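Glycosyltransferase Gtf1 (Streptococcus pneumoniae, PDB 4PQG) belongs to the GT-B clan of glycosyltransferases and carries an added, extended antiparallel beta-sheet domain beside its parallel-sheet domains. Local coordinates at residues Met50-Asn55 against Cys156-Ala161; Val87-Val92 against Val121-Val126; Asp91-Phe96 against Val112-Gln117; Lys141-Arg146 against Lys163-Val168; Tyr183-Leu186 against Lys191-Val194. One frame throughout, in Å; residues are numbered along the deposited sequence.

Contact 1: residues Met50-Asn55 against Cys156-Ala161; sequences MILADN and CSEYFA
The carboxylate of E158 is the flat group of this contact, and L52 lies over one of its faces near OE2. L52 CD1 stands 3.5 Å from E158 OE2, above the carboxylate plane. Both oxygens are held from outside the two segments: OE1 hydrogen-bonds to Y149 OH, and OE2 forms a salt bridge with R172. The buried charge is thus met by two partners, which would also fix the rotation of the carboxylate. The methyl of L52 contributes packing alone. The leucine and the glutamate approach from opposite directions. E158 gets there with its chain extended beyond CG.

The other branch of L52 is spent on a cysteine. L52 CD2 packs on C156 SG at 4.1 Å. With chi1 at 174° the sulfur swings away from its backbone N to meet this methyl. C156 and E158, two residues apart on one strand, each receive one methyl of the same leucine. W72 also touches L52, and Q134 NE2 donates to the backbone oxygen of L52. Further along the loop, N55 is the N-cap of helix 56-63, with its OD1 accepting from Q57 N.

The loop follows strand 42-47 of the seven-stranded parallel sheet. The contact therefore joins the Rossmann-like sheet of a GT-B glycosyltransferase to the long antiparallel sheet characteristic of the GtfA extended beta-sheet domain.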
# COMPACT_ATOMS: atom_id res chain seq x y z
N MET A 50 1.14 9.87 -10.54
CA MET A 50 -0.02 10.68 -10.91
C MET A 50 -1.30 9.95 -10.44
O MET A 50 -1.58 8.83 -10.88
CB MET A 50 -0.01 10.91 -12.44
CG MET A 50 -1.25 11.61 -12.98
SD MET A 50 -1.33 13.31 -12.37
CE MET A 50 0.09 14.05 -13.19
N ILE A 51 -2.03 10.56 -9.52
CA ILE A 51 -3.25 9.99 -8.94
C ILE A 51 -4.38 10.99 -9.18
O ILE A 51 -4.40 12.06 -8.54
CB ILE A 51 -3.13 9.82 -7.39
CG1 ILE A 51 -1.86 9.06 -6.98
CG2 ILE A 51 -4.40 9.20 -6.80
CD1 ILE A 51 -1.80 7.62 -7.44
N LEU A 52 -5.31 10.64 -10.07
CA LEU A 52 -6.40 11.53 -10.46
C LEU A 52 -7.76 10.84 -10.37
O LEU A 52 -8.79 11.52 -10.24
CB LEU A 52 -6.16 12.06 -11.90
CG LEU A 52 -5.04 13.11 -12.02
CD1 LEU A 52 -4.80 13.51 -13.47
CD2 LEU A 52 -5.31 14.35 -11.17
N ALA A 53 -7.76 9.51 -10.41
CA ALA A 53 -9.01 8.74 -10.34
C ALA A 53 -9.72 9.00 -9.02
O ALA A 53 -10.96 8.95 -8.94
CB ALA A 53 -8.71 7.25 -10.51
N ASP A 54 -8.92 9.28 -7.99
CA ASP A 54 -9.41 9.69 -6.69
C ASP A 54 -8.69 10.95 -6.25
O ASP A 54 -7.57 11.19 -6.68
CB ASP A 54 -9.09 8.61 -5.66
CG ASP A 54 -9.92 7.36 -5.85
OD1 ASP A 54 -11.12 7.42 -5.56
OD2 ASP A 54 -9.36 6.36 -6.33
N ASN A 55 -9.32 11.72 -5.36
CA ASN A 55 -8.62 12.74 -4.60
C ASN A 55 -7.62 12.03 -3.67
O ASN A 55 -8.03 11.22 -2.85
CB ASN A 55 -9.63 13.56 -3.78
CG ASN A 55 -8.97 14.67 -2.97
OD1 ASN A 55 -7.75 14.67 -2.75
ND2 ASN A 55 -9.78 15.64 -2.53
N CYS A 156 -6.51 20.56 -10.93
CA CYS A 156 -5.94 20.05 -12.18
C CYS A 156 -6.99 20.05 -13.31
O CYS A 156 -8.18 19.76 -13.07
CB CYS A 156 -5.40 18.61 -11.96
SG CYS A 156 -4.80 17.76 -13.45
N SER A 157 -6.54 20.39 -14.53
CA SER A 157 -7.31 20.14 -15.75
C SER A 157 -6.52 19.27 -16.74
O SER A 157 -5.30 19.41 -16.86
CB SER A 157 -7.71 21.43 -16.46
OG SER A 157 -8.66 22.15 -15.72
N GLU A 158 -7.23 18.38 -17.41
CA GLU A 158 -6.69 17.60 -18.50
C GLU A 158 -7.38 18.02 -19.78
O GLU A 158 -8.61 18.15 -19.82
CB GLU A 158 -6.91 16.11 -18.29
CG GLU A 158 -6.08 15.51 -17.17
CD GLU A 158 -6.34 14.02 -17.01
OE1 GLU A 158 -7.52 13.62 -17.02
OE2 GLU A 158 -5.35 13.27 -16.87
N TYR A 159 -6.58 18.16 -20.84
CA TYR A 159 -7.04 18.61 -22.14
C TYR A 159 -6.87 17.48 -23.15
O TYR A 159 -5.83 16.83 -23.18
CB TYR A 159 -6.29 19.87 -22.58
CG TYR A 159 -6.42 20.99 -21.56
CD1 TYR A 159 -7.54 21.80 -21.53
CD2 TYR A 159 -5.43 21.18 -20.59
CE1 TYR A 159 -7.66 22.82 -20.59
CE2 TYR A 159 -5.54 22.19 -19.64
CZ TYR A 159 -6.65 23.00 -19.65
OH TYR A 159 -6.75 23.99 -18.71
N PHE A 160 -7.93 17.26 -23.93
CA PHE A 160 -8.01 16.16 -24.88
C PHE A 160 -8.39 16.65 -26.28
O PHE A 160 -9.11 17.64 -26.41
CB PHE A 160 -9.10 15.15 -24.47
CG PHE A 160 -8.86 14.49 -23.14
CD1 PHE A 160 -8.38 13.19 -23.08
CD2 PHE A 160 -9.15 15.14 -21.95
CE1 PHE A 160 -8.18 12.55 -21.86
CE2 PHE A 160 -8.96 14.52 -20.73
CZ PHE A 160 -8.47 13.22 -20.68
N ALA A 161 -7.92 15.94 -27.30
CA ALA A 161 -8.35 16.18 -28.68
C ALA A 161 -8.63 14.83 -29.37
O ALA A 161 -8.01 13.81 -29.04
CB ALA A 161 -7.30 16.97 -29.44

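Contact 2: residues Val87-Val92 against Val121-Val126; sequences VTVDDV and VTCYLV
V89 and V92, one turn apart on a short helix, meet C123 and L125 on strand 119-125. The side chains of V89 and L125 cross obliquely, with V89 CG2 4.0 Å from L125 CD2. The CB of L125 does not point at the helix, but the end of its chain bends nearer. V92 does point at the strand, and its CG1 packs on C123 SG at 3.9 Å. C123 directs its CB toward the helix, and its sulfur, beside its own backbone N (chi1 -62°), meets both valines. V89 CG1 stands a little farther off, 4.5 Å from C123 SG. L125, by contrast, meets V89. No hydrogen bond crosses the contact; it is apolar throughout.

The start of the helix is fixed by a capping box. T88 N donates to D91 OD2 at 3.0 Å in a nearly straight bond (171°). It reaches that oxygen on the anti side, 28° out of the carboxylate plane. In return, D91 N donates to T88 OG1 at 3.2 Å. The box closes the N-terminal end of the helix, while V89 and V92 project from its flank.

The helix spans several strands of the antiparallel sheet. V89 also touches L110 on strand 109-114 and V133 on strand 133-140. V92 reaches V133 and A136 of the same strand, then F150 on strand 143-150. Just before the helix, V87 makes backbone bonds with V133 and S151.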
# COMPACT_ATOMS: atom_id res chain seq x y z
N VAL A 87 -16.11 20.56 -3.28
CA VAL A 87 -16.77 21.19 -4.42
C VAL A 87 -18.09 20.47 -4.77
O VAL A 87 -18.14 19.25 -4.84
CB VAL A 87 -15.81 21.21 -5.63
CG1 VAL A 87 -16.53 21.61 -6.90
CG2 VAL A 87 -14.65 22.15 -5.35
N THR A 88 -19.15 21.25 -5.01
CA THR A 88 -20.48 20.71 -5.34
C THR A 88 -20.75 20.71 -6.84
O THR A 88 -20.00 21.32 -7.60
CB THR A 88 -21.61 21.53 -4.69
OG1 THR A 88 -21.55 22.88 -5.18
CG2 THR A 88 -21.49 21.54 -3.18
N VAL A 89 -21.83 20.05 -7.25
CA VAL A 89 -22.28 20.09 -8.64
C VAL A 89 -22.44 21.52 -9.17
O VAL A 89 -22.06 21.83 -10.31
CB VAL A 89 -23.61 19.32 -8.84
CG1 VAL A 89 -24.09 19.42 -10.28
CG2 VAL A 89 -23.42 17.86 -8.48
N ASP A 90 -23.00 22.40 -8.35
CA ASP A 90 -23.24 23.78 -8.75
C ASP A 90 -21.93 24.52 -8.93
O ASP A 90 -21.78 25.28 -9.89
CB ASP A 90 -24.09 24.51 -7.70
CG ASP A 90 -25.52 24.02 -7.69
OD1 ASP A 90 -26.09 23.82 -8.78
OD2 ASP A 90 -26.07 23.83 -6.58
N ASP A 91 -21.01 24.29 -8.01
CA ASP A 91 -19.65 24.83 -8.13
C ASP A 91 -19.00 24.37 -9.41
O ASP A 91 -18.31 25.15 -10.07
CB ASP A 91 -18.77 24.38 -6.97
CG ASP A 91 -19.21 24.92 -5.64
OD1 ASP A 91 -19.74 26.05 -5.59
OD2 ASP A 91 -19.00 24.21 -4.64
N VAL A 92 -19.22 23.10 -9.76
CA VAL A 92 -18.65 22.51 -10.98
C VAL A 92 -19.22 23.12 -12.24
O VAL A 92 -18.48 23.48 -13.16
CB VAL A 92 -18.84 20.97 -11.02
CG1 VAL A 92 -18.61 20.42 -12.42
CG2 VAL A 92 -17.91 20.30 -10.04
N VAL A 121 -21.90 17.81 -19.49
CA VAL A 121 -20.90 17.65 -18.45
C VAL A 121 -21.25 16.38 -17.68
O VAL A 121 -22.40 16.19 -17.28
CB VAL A 121 -20.91 18.85 -17.47
CG1 VAL A 121 -19.89 18.65 -16.36
CG2 VAL A 121 -20.63 20.15 -18.21
N THR A 122 -20.26 15.50 -17.50
CA THR A 122 -20.44 14.34 -16.63
C THR A 122 -19.69 14.58 -15.33
O THR A 122 -18.47 14.80 -15.33
CB THR A 122 -19.98 13.05 -17.32
OG1 THR A 122 -20.59 12.96 -18.62
CG2 THR A 122 -20.35 11.81 -16.49
N CYS A 123 -20.43 14.57 -14.22
CA CYS A 123 -19.85 14.69 -12.90
C CYS A 123 -19.70 13.33 -12.25
O CYS A 123 -20.60 12.48 -12.30
CB CYS A 123 -20.71 15.58 -11.99
SG CYS A 123 -20.88 17.30 -12.54
N TYR A 124 -18.54 13.14 -11.62
CA TYR A 124 -18.26 11.93 -10.87
C TYR A 124 -18.28 12.26 -9.39
O TYR A 124 -17.38 12.91 -8.86
CB TYR A 124 -16.94 11.30 -11.33
CG TYR A 124 -17.03 10.76 -12.74
CD1 TYR A 124 -17.34 9.42 -12.98
CD2 TYR A 124 -16.86 11.60 -13.85
CE1 TYR A 124 -17.45 8.93 -14.29
CE2 TYR A 124 -16.97 11.13 -15.14
CZ TYR A 124 -17.26 9.79 -15.36
OH TYR A 124 -17.36 9.33 -16.65
N LEU A 125 -19.35 11.82 -8.75
CA LEU A 125 -19.64 12.16 -7.36
C LEU A 125 -18.81 11.35 -6.40
O LEU A 125 -18.51 10.18 -6.67
CB LEU A 125 -21.14 11.94 -7.07
CG LEU A 125 -22.10 12.78 -7.91
CD1 LEU A 125 -23.42 12.05 -8.08
CD2 LEU A 125 -22.30 14.16 -7.30
N VAL A 126 -18.44 11.96 -5.27
CA VAL A 126 -17.73 11.27 -4.20
C VAL A 126 -18.67 10.20 -3.65
O VAL A 126 -18.26 9.05 -3.46
CB VAL A 126 -17.31 12.23 -3.06
CG1 VAL A 126 -16.57 11.50 -1.94
CG2 VAL A 126 -16.43 13.34 -3.59

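Contact 3: residues Asp91-Phe96 against Val112-Gln117; sequences DVLAYF and VFFFDQ
L93 has the largest share of this contact, and V112 and F114 divide the other side equally. L93 and V112 reach toward each other tip to tip. L93 CD2 is 4.0 Å from V112 CG1, and L93 CD1 is nearly as close to the same methyl at 4.1 Å. The fork of the leucine thus receives one branch of the valine. With chi1 at 174°, V112 swings CG1 away from its own N and into the fork of L93.

F114 is looser. Its ring comes obliquely to the leucine, with F114 CZ 4.4 Å from L93 CD2. K119 makes a cation-pi contact with this ring, so a charged residue and an apolar one both adjoin it. V112 and F114 are two residues apart on strand 109-114 and direct their CB atoms to the same face of the sheet, the one that L93 packs against.

F96 starts toward the strand, but its ring leads away and packs within its own segment. Y95 CB lies 4.2 Å above the centre of one face of the F96 ring, and V92 CG1 is at its edge. The F96 ring also meets Y138, with the two planes almost parallel.

This is apolar helix-on-sheet packing. It sets L93 of the short helix against strand 109-114, near one margin of the extended antiparallel sheet.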
# COMPACT_ATOMS: atom_id res chain seq x y z
N ASP A 91 -21.01 24.29 -8.01
CA ASP A 91 -19.65 24.83 -8.13
C ASP A 91 -19.00 24.37 -9.41
O ASP A 91 -18.31 25.15 -10.07
CB ASP A 91 -18.77 24.38 -6.97
CG ASP A 91 -19.21 24.92 -5.64
OD1 ASP A 91 -19.74 26.05 -5.59
OD2 ASP A 91 -19.00 24.21 -4.64
N VAL A 92 -19.22 23.10 -9.76
CA VAL A 92 -18.65 22.51 -10.98
C VAL A 92 -19.22 23.12 -12.24
O VAL A 92 -18.48 23.48 -13.16
CB VAL A 92 -18.84 20.97 -11.02
CG1 VAL A 92 -18.61 20.42 -12.42
CG2 VAL A 92 -17.91 20.30 -10.04
N LEU A 93 -20.55 23.26 -12.29
CA LEU A 93 -21.21 23.78 -13.48
C LEU A 93 -20.86 25.25 -13.77
O LEU A 93 -21.02 25.72 -14.90
CB LEU A 93 -22.73 23.57 -13.40
CG LEU A 93 -23.24 22.13 -13.28
CD1 LEU A 93 -24.76 22.08 -13.09
CD2 LEU A 93 -22.81 21.25 -14.46
N ALA A 94 -20.36 25.96 -12.75
CA ALA A 94 -19.89 27.34 -12.90
C ALA A 94 -18.65 27.44 -13.79
O ALA A 94 -18.39 28.48 -14.39
CB ALA A 94 -19.61 27.96 -11.53
N TYR A 95 -17.87 26.36 -13.86
CA TYR A 95 -16.70 26.32 -14.75
C TYR A 95 -17.11 26.18 -16.22
O TYR A 95 -16.36 26.55 -17.13
CB TYR A 95 -15.76 25.18 -14.35
CG TYR A 95 -14.99 25.41 -13.07
CD1 TYR A 95 -13.70 25.96 -13.08
CD2 TYR A 95 -15.54 25.07 -11.83
CE1 TYR A 95 -12.99 26.17 -11.90
CE2 TYR A 95 -14.85 25.28 -10.64
CZ TYR A 95 -13.57 25.82 -10.68
OH TYR A 95 -12.86 26.00 -9.50
N PHE A 96 -18.30 25.65 -16.46
CA PHE A 96 -18.79 25.44 -17.81
C PHE A 96 -19.93 26.42 -18.09
O PHE A 96 -20.48 27.02 -17.17
CB PHE A 96 -19.19 23.97 -18.01
CG PHE A 96 -18.14 22.99 -17.50
CD1 PHE A 96 -16.97 22.75 -18.23
CD2 PHE A 96 -18.31 22.32 -16.28
CE1 PHE A 96 -16.00 21.86 -17.76
CE2 PHE A 96 -17.34 21.44 -15.82
CZ PHE A 96 -16.19 21.21 -16.55
N VAL A 112 -25.08 15.99 -16.87
CA VAL A 112 -25.86 17.21 -16.96
C VAL A 112 -25.90 17.65 -18.42
O VAL A 112 -24.85 17.88 -19.06
CB VAL A 112 -25.28 18.30 -16.03
CG1 VAL A 112 -25.99 19.64 -16.21
CG2 VAL A 112 -25.34 17.83 -14.58
N PHE A 113 -27.12 17.72 -18.95
CA PHE A 113 -27.34 18.07 -20.34
C PHE A 113 -27.74 19.53 -20.46
O PHE A 113 -28.22 20.14 -19.51
CB PHE A 113 -28.41 17.16 -20.96
CG PHE A 113 -27.98 15.72 -21.10
CD1 PHE A 113 -27.27 15.29 -22.22
CD2 PHE A 113 -28.30 14.78 -20.11
CE1 PHE A 113 -26.88 13.96 -22.35
CE2 PHE A 113 -27.92 13.45 -20.25
CZ PHE A 113 -27.21 13.04 -21.37
N PHE A 114 -27.51 20.07 -21.65
CA PHE A 114 -27.77 21.47 -21.93
C PHE A 114 -28.68 21.61 -23.15
O PHE A 114 -28.89 20.65 -23.91
CB PHE A 114 -26.45 22.22 -22.10
CG PHE A 114 -25.63 22.30 -20.84
CD1 PHE A 114 -25.71 23.41 -20.00
CD2 PHE A 114 -24.78 21.25 -20.46
CE1 PHE A 114 -24.97 23.48 -18.83
CE2 PHE A 114 -24.04 21.32 -19.29
CZ PHE A 114 -24.14 22.43 -18.47
N PHE A 115 -29.26 22.80 -23.30
CA PHE A 115 -30.09 23.12 -24.47
C PHE A 115 -29.24 23.21 -25.73
O PHE A 115 -29.68 22.79 -26.80
CB PHE A 115 -30.87 24.40 -24.24
CG PHE A 115 -31.90 24.28 -23.17
CD1 PHE A 115 -33.08 23.57 -23.40
CD2 PHE A 115 -31.69 24.85 -21.92
CE1 PHE A 115 -34.04 23.44 -22.41
CE2 PHE A 115 -32.65 24.72 -20.92
CZ PHE A 115 -33.82 24.02 -21.17
N ASP A 116 -28.03 23.75 -25.58
CA ASP A 116 -26.97 23.50 -26.55
C ASP A 116 -26.78 21.98 -26.57
O ASP A 116 -26.09 21.41 -25.71
CB ASP A 116 -25.69 24.24 -26.15
CG ASP A 116 -24.60 24.17 -27.22
OD1 ASP A 116 -24.56 23.18 -27.99
OD2 ASP A 116 -23.76 25.11 -27.28
N GLN A 117 -27.42 21.33 -27.54
CA GLN A 117 -27.44 19.88 -27.68
C GLN A 117 -26.04 19.29 -27.87
O GLN A 117 -25.81 18.10 -27.64
CB GLN A 117 -28.31 19.49 -28.88
CG GLN A 117 -29.03 18.16 -28.73
CD GLN A 117 -30.41 18.31 -28.12
OE1 GLN A 117 -31.41 17.92 -28.72
NE2 GLN A 117 -30.48 18.90 -26.92

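Contact 4: residues Lys141-Arg146 against Lys163-Val168; sequences KGNLIR and KDNVAV
This contact belongs to the curled end of the long antiparallel sheet, where L144 on strand 143-150 meets A167 on strand 166-175. Strand 154-163 lies between these two in the sheet. Even so, L144 CA and A167 CA are only 6.0 Å apart, well under the spacing of two next-but-one strands in a flat sheet. The sheet must therefore bend sharply here. A classic beta bulge accompanies the bend, with I145 and R146 both facing Y138.

Strand 166-175 is entered through a type I' beta turn from K163 to V166. D164 and N165 hold its two central positions with positive phi. The turn is closed by V166 N donating to K163 O at 3.0 Å, and K163 N donates back to V166 O at 2.9 Å.

N165 swings its side chain toward N143. The two side chains cross at about a right angle, and their amide planes are 68° apart. N143 OD1 and N165 OD1 stay 4.2 Å apart, with no hydrogen bond between them. N165 is poorly ordered, so the position of its amide, and this approach, are uncertain. The firmer touch is apolar: L144 CB rests on A167 CB at 4.0 Å.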
# COMPACT_ATOMS: atom_id res chain seq x y z
N LYS A 141 -19.99 17.90 -28.95
CA LYS A 141 -20.37 17.06 -30.10
C LYS A 141 -19.73 15.68 -30.03
O LYS A 141 -19.05 15.24 -30.96
CB LYS A 141 -20.04 17.77 -31.43
CG LYS A 141 -20.82 19.07 -31.65
CD LYS A 141 -20.71 19.63 -33.07
CE LYS A 141 -21.47 18.78 -34.09
NZ LYS A 141 -21.49 19.35 -35.47
N GLY A 142 -19.93 15.00 -28.90
CA GLY A 142 -19.44 13.63 -28.71
C GLY A 142 -18.01 13.49 -28.24
O GLY A 142 -17.62 12.42 -27.74
N ASN A 143 -17.22 14.55 -28.37
CA ASN A 143 -15.78 14.50 -28.05
C ASN A 143 -15.39 15.13 -26.71
O ASN A 143 -15.72 16.28 -26.43
CB ASN A 143 -14.96 15.12 -29.17
CG ASN A 143 -15.10 14.37 -30.48
OD1 ASN A 143 -15.07 13.13 -30.51
ND2 ASN A 143 -15.26 15.11 -31.56
N LEU A 144 -14.69 14.34 -25.91
CA LEU A 144 -14.17 14.78 -24.63
C LEU A 144 -13.06 15.81 -24.85
O LEU A 144 -12.09 15.55 -25.53
CB LEU A 144 -13.64 13.59 -23.85
CG LEU A 144 -12.97 13.81 -22.50
CD1 LEU A 144 -13.94 14.38 -21.49
CD2 LEU A 144 -12.46 12.45 -22.02
N ILE A 145 -13.23 16.97 -24.23
CA ILE A 145 -12.39 18.14 -24.45
C ILE A 145 -11.58 18.51 -23.19
O ILE A 145 -10.48 19.01 -23.29
CB ILE A 145 -13.29 19.31 -24.95
CG1 ILE A 145 -13.76 19.04 -26.39
CG2 ILE A 145 -12.61 20.68 -24.87
CD1 ILE A 145 -12.66 18.57 -27.33
N ARG A 146 -12.15 18.30 -22.02
CA ARG A 146 -11.49 18.71 -20.77
C ARG A 146 -12.03 17.90 -19.61
O ARG A 146 -13.23 17.58 -19.56
CB ARG A 146 -11.68 20.21 -20.49
CG ARG A 146 -10.74 20.77 -19.43
CD ARG A 146 -10.90 22.29 -19.29
NE ARG A 146 -11.71 22.71 -18.15
CZ ARG A 146 -12.32 23.90 -18.03
NH1 ARG A 146 -12.25 24.82 -18.99
NH2 ARG A 146 -13.00 24.17 -16.93
N LYS A 163 -8.77 11.75 -31.98
CA LYS A 163 -7.96 11.10 -33.01
C LYS A 163 -8.55 9.73 -33.29
O LYS A 163 -8.56 8.86 -32.41
CB LYS A 163 -6.50 11.00 -32.57
CG LYS A 163 -5.50 11.11 -33.70
CD LYS A 163 -4.31 11.96 -33.29
CE LYS A 163 -3.42 12.32 -34.47
NZ LYS A 163 -2.52 11.19 -34.84
N ASP A 164 -9.07 9.55 -34.50
CA ASP A 164 -9.82 8.34 -34.87
C ASP A 164 -11.03 8.15 -33.96
O ASP A 164 -11.39 7.02 -33.61
CB ASP A 164 -8.91 7.09 -34.84
CG ASP A 164 -7.76 7.17 -35.84
OD1 ASP A 164 -8.03 7.31 -37.05
OD2 ASP A 164 -6.59 7.09 -35.41
N ASN A 165 -11.64 9.27 -33.58
CA ASN A 165 -12.78 9.29 -32.65
C ASN A 165 -12.44 8.93 -31.18
O ASN A 165 -13.33 8.92 -30.32
CB ASN A 165 -13.95 8.43 -33.17
CG ASN A 165 -15.31 8.91 -32.68
OD1 ASN A 165 -15.81 9.95 -33.12
ND2 ASN A 165 -15.91 8.15 -31.76
N VAL A 166 -11.17 8.64 -30.91
CA VAL A 166 -10.72 8.41 -29.52
C VAL A 166 -10.04 9.66 -28.92
O VAL A 166 -9.18 10.29 -29.54
CB VAL A 166 -9.89 7.11 -29.35
CG1 VAL A 166 -8.48 7.24 -29.91
CG2 VAL A 166 -9.84 6.69 -27.88
N ALA A 167 -10.47 10.00 -27.70
CA ALA A 167 -9.96 11.18 -27.00
C ALA A 167 -8.49 10.96 -26.62
O ALA A 167 -8.17 10.00 -25.93
CB ALA A 167 -10.80 11.47 -25.76
N VAL A 168 -7.62 11.84 -27.11
CA VAL A 168 -6.18 11.73 -26.84
C VAL A 168 -5.76 12.83 -25.86
O VAL A 168 -5.92 14.01 -26.14
CB VAL A 168 -5.36 11.85 -28.15
CG1 VAL A 168 -3.86 11.91 -27.85
CG2 VAL A 168 -5.67 10.69 -29.08

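Contact 5: residues Tyr183-Leu186 against Lys191-Val194; sequences YDIL and KEEV
Two backbone hydrogen bonds join L186 to V194 and E193. L186 N donates to V194 O at 2.8 Å. E193 N donates to L186 O at 3.0 Å. L186 and V194 form an antiparallel hydrogen-bonded pair. E193 and V194 both face L186, which makes a classic beta bulge. Beside the first bond, I185 CA makes a CA-H...O contact with the same V194 O at 3.2 Å. The two short strand segments run at 120° to each other, far from straight antiparallel.

The apolar contacts fall in two places. L186 and V194 put their side chains on the same face of the sheet, with L186 CB 4.1 Å from V194 CB. I185 and E192 meet elsewhere, their side chains slanting past each other. I185 CG2 packs on E192 CB at 3.6 Å. This methyl is anti to the backbone N of I185, and it meets the aliphatic base of the glutamate.

The polar ends have partners of their own. K191 NZ and E193 OE2 form a long salt bridge of 3.7 Å, and the same E193 oxygen takes a hydrogen bond from N188. E192 OE1 hydrogen-bonds to Y74 OH and Y195 OH.

The two segments belong to the arms of the hairpin of strands 181-188 and 191-196. On one side D184 and I185 meet strand 166-175; on the other V194 touches I201 and Y203 of strand 201-203, the last of the sheet. The M50 loop touches both I185 and E192.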
# COMPACT_ATOMS: atom_id res chain seq x y z
N TYR A 183 1.79 25.25 -13.70
CA TYR A 183 2.61 24.58 -14.71
C TYR A 183 1.76 23.68 -15.59
O TYR A 183 0.66 23.28 -15.18
CB TYR A 183 3.75 23.80 -14.05
CG TYR A 183 3.36 22.56 -13.25
CD1 TYR A 183 3.42 21.28 -13.83
CD2 TYR A 183 2.93 22.66 -11.93
CE1 TYR A 183 3.10 20.13 -13.09
CE2 TYR A 183 2.58 21.53 -11.18
CZ TYR A 183 2.67 20.27 -11.77
OH TYR A 183 2.34 19.16 -11.03
N ASP A 184 2.26 23.38 -16.78
CA ASP A 184 1.58 22.48 -17.74
C ASP A 184 2.46 21.27 -17.96
O ASP A 184 3.68 21.38 -17.98
CB ASP A 184 1.33 23.17 -19.09
CG ASP A 184 0.72 24.56 -18.95
OD1 ASP A 184 -0.33 24.67 -18.25
OD2 ASP A 184 1.28 25.54 -19.54
N ILE A 185 1.85 20.10 -18.14
CA ILE A 185 2.63 18.94 -18.53
C ILE A 185 2.18 18.61 -19.93
O ILE A 185 0.99 18.39 -20.15
CB ILE A 185 2.42 17.72 -17.60
CG1 ILE A 185 2.55 18.12 -16.12
CG2 ILE A 185 3.39 16.60 -18.00
CD1 ILE A 185 2.08 17.04 -15.14
N LEU A 186 3.12 18.60 -20.86
CA LEU A 186 2.80 18.21 -22.23
C LEU A 186 2.95 16.70 -22.30
O LEU A 186 4.00 16.17 -21.96
CB LEU A 186 3.69 18.95 -23.23
CG LEU A 186 3.59 20.48 -23.15
CD1 LEU A 186 4.41 21.10 -24.29
CD2 LEU A 186 2.14 20.96 -23.20
N LYS A 191 3.22 9.54 -21.67
CA LYS A 191 4.50 9.96 -21.12
C LYS A 191 4.41 11.46 -20.80
O LYS A 191 3.98 12.24 -21.64
CB LYS A 191 5.63 9.65 -22.10
CG LYS A 191 7.02 9.97 -21.59
CD LYS A 191 8.08 9.68 -22.65
CE LYS A 191 9.37 10.43 -22.35
NZ LYS A 191 10.21 10.58 -23.57
N GLU A 192 4.83 11.83 -19.60
CA GLU A 192 4.94 13.24 -19.20
C GLU A 192 6.28 13.76 -19.72
O GLU A 192 7.34 13.55 -19.12
CB GLU A 192 4.86 13.38 -17.67
CG GLU A 192 3.55 12.87 -17.06
CD GLU A 192 3.63 12.67 -15.54
OE1 GLU A 192 4.57 13.15 -14.90
OE2 GLU A 192 2.74 12.00 -14.97
N GLU A 193 6.24 14.43 -20.87
CA GLU A 193 7.48 14.75 -21.57
C GLU A 193 8.09 16.08 -21.15
O GLU A 193 9.29 16.19 -20.96
CB GLU A 193 7.25 14.69 -23.09
CG GLU A 193 7.12 13.27 -23.62
CD GLU A 193 7.27 13.16 -25.13
OE1 GLU A 193 7.17 14.19 -25.85
OE2 GLU A 193 7.49 12.02 -25.60
N VAL A 194 7.24 17.09 -21.00
CA VAL A 194 7.71 18.45 -20.73
C VAL A 194 6.85 19.05 -19.63
O VAL A 194 5.62 18.94 -19.67
CB VAL A 194 7.60 19.29 -22.02
CG1 VAL A 194 7.85 20.76 -21.75
CG2 VAL A 194 8.54 18.78 -23.12

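How the contacts relate
From the N terminus, contact 1 opens first, at 50-55, and closes a long loop at 156-161. Contacts 2 and 3 lie wholly within that loop. They start from the same helix and share D91 and V92; contact 3 closes first, on strand 109-114, and contact 2 on the next strand. Contact 4 opens before contact 1 has closed and ends after it, so the two cross. They also touch, through A161 with V168 and F160 with I145. Contact 5 follows all the others as a local hairpin, reached by M50 of contact 1. All five meet one antiparallel sheet; contact 1 also ties it to the N-terminal parallel-sheet domain.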